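Long-range contacts in heme-binding protein A / AI-2 binding protein A (Helicobacter pylori SS1, PDB 6OFQ), which is a periplasmic substrate-binding protein that binds peptides and probably delivers them to an ABC transporter: residues 58-63 with 212-217; 105-110 with 207-212. All blocks are in the same frame, centred on the assembly; numbering follows the deposited sequence.

Contact 1 (58-63 with 212-217); sequences TGNIYD and GPFKFF
Two backbone hydrogen bonds tie the carboxyl end of helix 52-61 to the run leading into strand 214-220: Gly212 N donates to Ile61 O at 2.8 Å, and Phe214 N donates to Asn60 O at 3.2 Å. This is a helix end docked where the chain enters strand 214-220, an outermost strand of a mixed five-stranded sheet in a peptide-binding protein of the type II periplasmic class. The bond to Asn60 O is fairly straight, 158° at the hydrogen, whereas Gly212 N sits well above the carbonyl plane of Ile61. A CA-H...O contact from Ile61 CA to Phe214 O, 3.4 Å long and nearly linear, adds to the seam.

The side chains of Asn60 and Phe214 run alongside each other with amide and ring planes 82° apart, and Asn60 OD1 comes obliquely to within 3.5 Å of Phe214 CD1. That amide is fixed from elsewhere, its ND2 by Val56 O and Asn524 O and its OD1 by Phe526 N. With CG1 of Ile61 anti to the carbonyl carbon (chi1 -71°) and the chain extended beyond it, CD1 reaches Phe216, 4.1 Å from CB and near the ring plane at its edge. On the loop side, Asp63 OD2, hydrogen-bonded to Thr211 OG1 and Trp234 NE1, lies 3.4 Å from Gly212 CA.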
loop_
_atom_site.group_PDB
_atom_site.type_symbol
_atom_site.label_atom_id
_atom_site.label_comp_id
_atom_site.label_asym_id
_atom_site.label_seq_id
_atom_site.Cartn_x
_atom_site.Cartn_y
_atom_site.Cartn_z
ATOM N N THR A 58 1.825 -4.347 -11.109
ATOM C CA THR A 58 2.768 -5.391 -10.710
ATOM C C THR A 58 2.086 -6.568 -10.018
ATOM O O THR A 58 2.492 -7.715 -10.156
ATOM C CB THR A 58 3.893 -4.827 -9.834
ATOM O OG1 THR A 58 3.328 -4.378 -8.597
ATOM C CG2 THR A 58 4.662 -3.735 -10.469
ATOM N N GLY A 59 0.993 -6.300 -9.295
ATOM C CA GLY A 59 0.253 -7.362 -8.630
ATOM C C GLY A 59 -0.370 -8.375 -9.563
ATOM O O GLY A 59 -0.684 -9.503 -9.157
ATOM N N ASN A 60 -0.612 -7.992 -10.813
ATOM C CA ASN A 60 -1.126 -8.899 -11.809
ATOM C C ASN A 60 -0.009 -9.685 -12.570
ATOM O O ASN A 60 -0.325 -10.718 -13.157
ATOM C CB ASN A 60 -1.912 -8.056 -12.817
ATOM C CG ASN A 60 -3.284 -7.689 -12.305
ATOM O OD1 ASN A 60 -4.153 -8.544 -12.259
ATOM N ND2 ASN A 60 -3.483 -6.428 -11.922
ATOM N N ILE A 61 1.196 -9.147 -12.545
ATOM C CA ILE A 61 2.331 -9.666 -13.326
ATOM C C ILE A 61 3.104 -10.677 -12.495
ATOM O O ILE A 61 3.622 -11.701 -13.021
ATOM C CB ILE A 61 3.214 -8.479 -13.763
ATOM C CG1 ILE A 61 2.456 -7.671 -14.835
ATOM C CG2 ILE A 61 4.589 -8.953 -14.218
ATOM C CD1 ILE A 61 3.106 -6.322 -15.118
ATOM N N TYR A 62 3.296 -10.386 -11.205
ATOM C CA TYR A 62 4.188 -11.186 -10.364
ATOM C C TYR A 62 3.391 -12.016 -9.353
ATOM O O TYR A 62 2.330 -11.596 -8.908
ATOM C CB TYR A 62 5.145 -10.349 -9.524
ATOM C CG TYR A 62 6.101 -9.484 -10.326
ATOM C CD1 TYR A 62 7.253 -10.013 -10.867
ATOM C CD2 TYR A 62 5.838 -8.155 -10.572
ATOM C CE1 TYR A 62 8.176 -9.243 -11.559
ATOM C CE2 TYR A 62 6.766 -7.380 -11.237
ATOM C CZ TYR A 62 7.941 -7.920 -11.713
ATOM O OH TYR A 62 8.858 -7.091 -12.335
ATOM N N ASP A 63 3.946 -13.173 -8.984
ATOM C CA ASP A 63 3.552 -13.912 -7.806
ATOM C C ASP A 63 4.563 -13.854 -6.706
ATOM O O ASP A 63 5.731 -13.495 -6.878
ATOM C CB ASP A 63 3.327 -15.370 -8.149
ATOM C CG ASP A 63 2.181 -15.534 -9.122
ATOM O OD1 ASP A 63 1.061 -15.025 -8.847
ATOM O OD2 ASP A 63 2.355 -16.171 -10.186
ATOM N N GLY A 212 2.749 -14.404 -13.051
ATOM C CA GLY A 212 1.349 -14.243 -12.750
ATOM C C GLY A 212 0.379 -14.394 -13.882
ATOM O O GLY A 212 0.780 -14.665 -15.027
ATOM N N PRO A 213 -0.895 -14.135 -13.599
ATOM C CA PRO A 213 -1.936 -14.486 -14.556
ATOM C C PRO A 213 -2.015 -13.533 -15.741
ATOM O O PRO A 213 -2.768 -13.844 -16.669
ATOM C CB PRO A 213 -3.209 -14.435 -13.730
ATOM C CG PRO A 213 -2.875 -13.614 -12.530
ATOM C CD PRO A 213 -1.412 -13.839 -12.258
ATOM N N PHE A 214 -1.394 -12.363 -15.640
ATOM C CA PHE A 214 -1.197 -11.454 -16.772
ATOM C C PHE A 214 0.255 -11.159 -17.024
ATOM O O PHE A 214 1.051 -11.192 -16.104
ATOM C CB PHE A 214 -1.972 -10.139 -16.542
ATOM C CG PHE A 214 -3.455 -10.317 -16.418
ATOM C CD1 PHE A 214 -4.017 -10.538 -15.170
ATOM C CD2 PHE A 214 -4.294 -10.272 -17.526
ATOM C CE1 PHE A 214 -5.369 -10.725 -15.052
ATOM C CE2 PHE A 214 -5.660 -10.439 -17.426
ATOM C CZ PHE A 214 -6.188 -10.670 -16.169
ATOM N N LYS A 215 0.556 -10.834 -18.282
ATOM C CA LYS A 215 1.900 -10.424 -18.623
ATOM C C LYS A 215 1.893 -9.016 -19.178
ATOM O O LYS A 215 0.850 -8.538 -19.654
ATOM C CB LYS A 215 2.561 -11.394 -19.591
ATOM C CG LYS A 215 1.825 -11.485 -20.907
ATOM C CD LYS A 215 2.360 -12.678 -21.689
ATOM C CE LYS A 215 1.490 -12.861 -22.923
ATOM N NZ LYS A 215 2.170 -13.967 -23.637
ATOM N N PHE A 216 3.024 -8.342 -19.068
ATOM C CA PHE A 216 3.181 -6.971 -19.562
ATOM C C PHE A 216 3.210 -6.905 -21.096
ATOM O O PHE A 216 3.872 -7.756 -21.695
ATOM C CB PHE A 216 4.503 -6.453 -19.021
ATOM C CG PHE A 216 4.895 -5.082 -19.425
ATOM C CD1 PHE A 216 5.544 -4.838 -20.622
ATOM C CD2 PHE A 216 4.716 -4.020 -18.565
ATOM C CE1 PHE A 216 5.955 -3.551 -20.986
ATOM C CE2 PHE A 216 5.187 -2.752 -18.880
ATOM C CZ PHE A 216 5.794 -2.534 -20.075
ATOM N N PHE A 217 2.505 -5.906 -21.623
ATOM C CA PHE A 217 2.634 -5.566 -23.061
ATOM C C PHE A 217 3.215 -4.203 -23.291
ATOM O O PHE A 217 4.108 -4.054 -24.144
ATOM C CB PHE A 217 1.335 -5.796 -23.809
ATOM C CG PHE A 217 1.413 -5.503 -25.274
ATOM C CD1 PHE A 217 2.099 -6.376 -26.096
ATOM C CD2 PHE A 217 0.843 -4.364 -25.771
ATOM C CE1 PHE A 217 2.218 -6.097 -27.445
ATOM C CE2 PHE A 217 0.973 -4.079 -27.120
ATOM C CZ PHE A 217 1.607 -4.978 -27.939
#

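Contact 2 (105-110 with 207-212); sequences TKYWNK and KPVGTG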
loop_
_atom_site.group_PDB
_atom_site.type_symbol
_atom_site.label_atom_id
_atom_site.label_comp_id
_atom_site.label_asym_id
_atom_site.label_seq_id
_atom_site.Cartn_x
_atom_site.Cartn_y
_atom_site.Cartn_z
ATOM N N THR A 105 7.755 -12.547 -23.703
ATOM C CA THR A 105 7.280 -11.296 -24.265
ATOM C C THR A 105 8.172 -11.002 -25.468
ATOM O O THR A 105 9.191 -11.697 -25.662
ATOM C CB THR A 105 7.475 -10.187 -23.234
ATOM O OG1 THR A 105 8.876 -10.031 -23.005
ATOM C CG2 THR A 105 6.719 -10.435 -21.911
ATOM N N LYS A 106 7.981 -9.833 -26.071
ATOM C CA LYS A 106 8.887 -9.489 -27.188
ATOM C C LYS A 106 10.321 -9.227 -26.743
ATOM O O LYS A 106 11.284 -9.361 -27.522
ATOM C CB LYS A 106 8.280 -8.316 -27.973
ATOM C CG LYS A 106 8.538 -6.946 -27.403
ATOM C CD LYS A 106 7.939 -5.874 -28.326
ATOM C CE LYS A 106 7.855 -4.510 -27.662
ATOM N NZ LYS A 106 7.743 -3.379 -28.636
ATOM N N TYR A 107 10.538 -8.859 -25.480
ATOM C CA TYR A 107 11.823 -8.481 -24.934
ATOM C C TYR A 107 12.540 -9.622 -24.161
ATOM O O TYR A 107 13.671 -9.447 -23.690
ATOM C CB TYR A 107 11.749 -7.214 -24.099
ATOM C CG TYR A 107 10.651 -7.257 -23.049
ATOM C CD1 TYR A 107 10.888 -7.839 -21.808
ATOM C CD2 TYR A 107 9.426 -6.679 -23.298
ATOM C CE1 TYR A 107 9.889 -7.882 -20.870
ATOM C CE2 TYR A 107 8.459 -6.646 -22.324
ATOM C CZ TYR A 107 8.672 -7.282 -21.111
ATOM O OH TYR A 107 7.650 -7.282 -20.182
ATOM N N TRP A 108 11.798 -10.672 -23.891
ATOM C CA TRP A 108 12.278 -11.857 -23.195
ATOM C C TRP A 108 11.628 -13.085 -23.826
ATOM O O TRP A 108 10.507 -13.514 -23.526
ATOM C CB TRP A 108 12.059 -11.720 -21.671
ATOM C CG TRP A 108 12.485 -12.952 -20.933
ATOM C CD1 TRP A 108 11.725 -13.808 -20.226
ATOM C CD2 TRP A 108 13.826 -13.448 -20.787
ATOM N NE1 TRP A 108 12.464 -14.811 -19.652
ATOM C CE2 TRP A 108 13.766 -14.594 -19.961
ATOM C CE3 TRP A 108 15.060 -13.039 -21.284
ATOM C CZ2 TRP A 108 14.903 -15.320 -19.645
ATOM C CZ3 TRP A 108 16.174 -13.767 -21.005
ATOM C CH2 TRP A 108 16.085 -14.877 -20.158
ATOM N N ASN A 109 12.346 -13.695 -24.775
ATOM C CA ASN A 109 11.734 -14.809 -25.479
ATOM C C ASN A 109 12.027 -16.210 -24.958
ATOM O O ASN A 109 11.392 -17.159 -25.408
ATOM C CB ASN A 109 12.050 -14.701 -26.994
ATOM C CG ASN A 109 11.603 -15.920 -27.803
ATOM O OD1 ASN A 109 12.451 -16.690 -28.287
ATOM N ND2 ASN A 109 10.284 -16.114 -27.948
ATOM N N LYS A 110 12.967 -16.330 -24.021
ATOM C CA LYS A 110 13.390 -17.621 -23.512
ATOM C C LYS A 110 12.336 -18.140 -22.540
ATOM O O LYS A 110 11.756 -17.338 -21.803
ATOM C CB LYS A 110 14.745 -17.420 -22.839
ATOM C CG LYS A 110 15.483 -18.703 -22.490
ATOM C CD LYS A 110 16.773 -18.337 -21.771
ATOM C CE LYS A 110 17.657 -19.542 -21.484
ATOM N NZ LYS A 110 18.516 -19.824 -22.662
ATOM N N LYS A 207 10.507 -3.313 -17.993
ATOM C CA LYS A 207 9.995 -4.311 -18.926
ATOM C C LYS A 207 9.978 -5.629 -18.145
ATOM O O LYS A 207 10.950 -6.382 -18.149
ATOM C CB LYS A 207 10.886 -4.350 -20.185
ATOM C CG LYS A 207 10.728 -3.101 -21.045
ATOM C CD LYS A 207 11.735 -3.120 -22.186
ATOM C CE LYS A 207 11.611 -1.788 -22.916
ATOM N NZ LYS A 207 12.683 -1.499 -23.924
ATOM N N PRO A 208 8.923 -5.877 -17.354
ATOM C CA PRO A 208 9.004 -6.881 -16.323
ATOM C C PRO A 208 8.729 -8.273 -16.816
ATOM O O PRO A 208 8.015 -8.474 -17.775
ATOM C CB PRO A 208 7.928 -6.401 -15.341
ATOM C CG PRO A 208 6.857 -5.777 -16.226
ATOM C CD PRO A 208 7.703 -5.042 -17.245
ATOM N N VAL A 209 9.246 -9.275 -16.086
ATOM C CA VAL A 209 8.996 -10.672 -16.280
ATOM C C VAL A 209 8.564 -11.365 -14.989
ATOM O O VAL A 209 9.324 -11.327 -14.041
ATOM C CB VAL A 209 10.257 -11.341 -16.889
ATOM C CG1 VAL A 209 10.061 -12.840 -17.025
ATOM C CG2 VAL A 209 10.558 -10.747 -18.271
ATOM N N GLY A 210 7.372 -11.925 -14.985
ATOM C CA GLY A 210 6.823 -12.572 -13.769
ATOM C C GLY A 210 6.235 -13.913 -14.110
ATOM O O GLY A 210 6.376 -14.424 -15.230
ATOM N N THR A 211 5.501 -14.481 -13.176
ATOM C CA THR A 211 4.769 -15.725 -13.355
ATOM C C THR A 211 3.256 -15.613 -13.282
ATOM O O THR A 211 2.571 -16.615 -13.399
ATOM C CB THR A 211 5.202 -16.759 -12.306
ATOM O OG1 THR A 211 4.958 -16.259 -10.992
ATOM C CG2 THR A 211 6.662 -17.135 -12.395
ATOM N N GLY A 212 2.749 -14.404 -13.051
ATOM C CA GLY A 212 1.349 -14.243 -12.750
ATOM C C GLY A 212 0.379 -14.394 -13.882
ATOM O O GLY A 212 0.780 -14.665 -15.027
#
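Tyr107 and Trp108 reach the loop 207-212 from a type I beta turn that starts at Thr105. Thr105 OG1 accepts from Tyr107 N, an ST turn, and more weakly from Trp108 N; the same oxygen lies over the centre of one face of the Tyr107 ring.

Lys207 takes the opposite face, with CB 3.7 Å from the ring centroid and only 10° off the normal, a CH-pi contact, while the rest of its extended chain leads away. The tyrosine has CG between the backbone N and the carbonyl carbon (chi1 51°), and the ring lies between Thr105 OG1 and Lys207 CB; its OH donates to Pro208 O at 2.7 Å, with that oxygen in the plane of the ring. Val209 CG2 meets the ring edge at CE1, 3.9 Å away.

Trp108 follows, crossing Val209 at about a right angle; its CD1 lies 3.7 Å from Val209 CG1, and CB packs on CG2.

Both loops rest against helix 189-197, where Tyr191 touches Tyr107 and Val209 and hydrogen-bonds Lys207 O through its OH, the Trp108 ring meets those of Tyr191 and Tyr194, and Phe216 of strand 214-220 packs on Tyr107 and Pro208.

In the fold
Contact 2 is nested inside the chain loop that contact 1 closes, and the two share Gly212, their centres about 10 Å apart. Contact 1 joins a helix end to the entry of a strand through backbone bonds, and its touching residues are all buried. Contact 2 lies farther out, its centre about 25 Å from the centre of the chain against about 17 Å for contact 1; it joins two irregular loops and includes the partly exposed Tyr107 and Lys207. Its chemistry is mostly that of side chains, with a tyrosine hydroxyl making the single hydrogen bond across. Phe216 and Asp63 of contact 1 both reach contact 2, as does Tyr62, which touches Pro208.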